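Local coordinates for SnoaL-like domain-containing protein (Methylibium petroleiphilum PM1, PDB 3G16) that is of unknown function but has a cystatin-like, SnoaL-type fold of the NTF2 clan, whose cone-shaped pocket may bind a small molecule, at residues K30-F35 and G54-A59. Numbering follows the deposited sequence.
Sequences KMIACF and GAAQIA
Phe35 turns one ring face to Ile58, whose CD1 sits off-centre over it, 4.2 Å from the ring centroid and 19° from the ring normal, a CH-pi contact. CG2 of the same isoleucine reaches the far end of the ring near CZ, while at the near end CB of Phe35 lies 3.6 Å from Ala55 CB. The ring also meets Tyr19 of helix 9-24 edge-to-face, and Phe35 packs on Ile117 and Ile120 of strand 116-124. Replacing Phe35 by an alanine is likely to leave the delta methyl of Ile58 without its aromatic surface and to open a gap between helix 55-69 and the sheet. In the cystatin-like, SnoaL-type alpha+beta fold, helices pack against a curved sheet, and here the end of helix 28-32 and Phe35 just beyond it meet the start of helix 55-69. The small Ala55 and Ala59 are consistent with the helices' close approach: Ala59 CB touches both Met31 CB, at 3.9 Å, and Ile32 CG1, at 3.7 Å. With CG1 anti to its carbonyl carbon (chi1 -73°), Ile32 reaches across to Ala56 CA with CD1. Met31, a selenomethionine, bends at chi3 (-91°), bringing SE alongside Ala59 CA and the terminal CE to 3.3 Å from Ala59 O.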
loop_
_atom_site.group_PDB
_atom_site.type_symbol
_atom_site.label_atom_id
_atom_site.label_comp_id
_atom_site.label_asym_id
_atom_site.label_seq_id
_atom_site.Cartn_x
_atom_site.Cartn_y
_atom_site.Cartn_z
ATOM N N LYS A 30 -15.288 5.865 18.942
ATOM C CA LYS A 30 -13.884 5.484 19.094
ATOM C C LYS A 30 -13.151 5.762 17.790
ATOM O O LYS A 30 -12.045 6.339 17.803
ATOM C CB LYS A 30 -13.675 4.013 19.514
ATOM C CG LYS A 30 -12.188 3.590 19.457
ATOM C CD LYS A 30 -11.910 2.159 19.968
ATOM C CE LYS A 30 -12.330 1.996 21.442
ATOM N NZ LYS A 30 -12.048 0.627 22.050
HETATM N N MSE A 31 -13.753 5.399 16.666
HETATM C CA MSE A 31 -13.098 5.636 15.382
HETATM C C MSE A 31 -12.934 7.140 15.109
HETATM O O MSE A 31 -11.883 7.602 14.686
HETATM C CB MSE A 31 -13.866 4.956 14.254
HETATM C CG MSE A 31 -13.811 3.461 14.224
HETATM SE SE MSE A 31 -14.739 2.711 12.710
HETATM C CE MSE A 31 -16.527 2.466 13.461
ATOM N N ILE A 32 -13.986 7.916 15.341
ATOM C CA ILE A 32 -13.960 9.336 15.051
ATOM C C ILE A 32 -12.839 10.051 15.798
ATOM O O ILE A 32 -12.206 10.983 15.266
ATOM C CB ILE A 32 -15.347 9.959 15.393
ATOM C CG1 ILE A 32 -16.372 9.522 14.348
ATOM C CG2 ILE A 32 -15.297 11.483 15.452
ATOM C CD1 ILE A 32 -17.865 9.822 14.725
ATOM N N ALA A 33 -12.569 9.593 17.025
ATOM C CA ALA A 33 -11.537 10.203 17.871
ATOM C C ALA A 33 -10.116 9.982 17.357
ATOM O O ALA A 33 -9.169 10.603 17.841
ATOM C CB ALA A 33 -11.665 9.687 19.289
ATOM N N CYS A 34 -9.965 9.088 16.371
ATOM C CA CYS A 34 -8.652 8.834 15.814
ATOM C C CYS A 34 -8.280 9.707 14.629
ATOM O O CYS A 34 -7.172 9.602 14.105
ATOM C CB CYS A 34 -8.600 7.391 15.310
ATOM S SG CYS A 34 -8.747 6.176 16.668
ATOM N N PHE A 35 -9.245 10.514 14.184
ATOM C CA PHE A 35 -9.083 11.366 13.015
ATOM C C PHE A 35 -9.306 12.834 13.260
ATOM O O PHE A 35 -10.097 13.198 14.132
ATOM C CB PHE A 35 -10.181 11.014 11.993
ATOM C CG PHE A 35 -10.068 9.637 11.392
ATOM C CD1 PHE A 35 -9.220 9.398 10.318
ATOM C CD2 PHE A 35 -10.797 8.572 11.884
ATOM C CE1 PHE A 35 -9.105 8.144 9.759
ATOM C CE2 PHE A 35 -10.674 7.301 11.335
ATOM C CZ PHE A 35 -9.843 7.092 10.263
ATOM N N GLY A 54 -14.758 12.759 5.632
ATOM C CA GLY A 54 -14.950 13.132 7.003
ATOM C C GLY A 54 -14.892 11.958 7.946
ATOM O O GLY A 54 -15.311 10.832 7.633
ATOM N N ALA A 55 -14.346 12.186 9.140
ATOM C CA ALA A 55 -14.230 11.129 10.124
ATOM C C ALA A 55 -15.557 10.431 10.409
ATOM O O ALA A 55 -15.605 9.216 10.608
ATOM C CB ALA A 55 -13.662 11.744 11.422
ATOM N N ALA A 56 -16.631 11.224 10.532
ATOM C CA ALA A 56 -17.931 10.642 10.891
ATOM C C ALA A 56 -18.410 9.677 9.818
ATOM O O ALA A 56 -19.097 8.702 10.098
ATOM C CB ALA A 56 -18.985 11.765 11.120
ATOM N N GLN A 57 -18.095 9.989 8.579
ATOM C CA GLN A 57 -18.494 9.162 7.444
ATOM C C GLN A 57 -17.681 7.874 7.380
ATOM O O GLN A 57 -18.214 6.789 7.101
ATOM C CB GLN A 57 -18.371 9.940 6.146
ATOM C CG GLN A 57 -19.497 10.962 5.941
ATOM C CD GLN A 57 -19.640 11.962 7.086
ATOM O OE1 GLN A 57 -18.789 12.896 7.233
ATOM N NE2 GLN A 57 -20.673 11.783 7.919
ATOM N N ILE A 58 -16.370 7.970 7.603
ATOM C CA ILE A 58 -15.542 6.777 7.663
ATOM C C ILE A 58 -16.115 5.867 8.734
ATOM O O ILE A 58 -16.338 4.676 8.492
ATOM C CB ILE A 58 -14.081 7.199 8.006
ATOM C CG1 ILE A 58 -13.449 8.035 6.874
ATOM C CG2 ILE A 58 -13.238 5.961 8.296
ATOM C CD1 ILE A 58 -12.117 8.727 7.268
ATOM N N ALA A 59 -16.386 6.405 9.928
ATOM C CA ALA A 59 -16.849 5.609 11.043
ATOM C C ALA A 59 -18.206 4.959 10.768
ATOM O O ALA A 59 -18.420 3.781 11.055
ATOM C CB ALA A 59 -16.892 6.488 12.336
#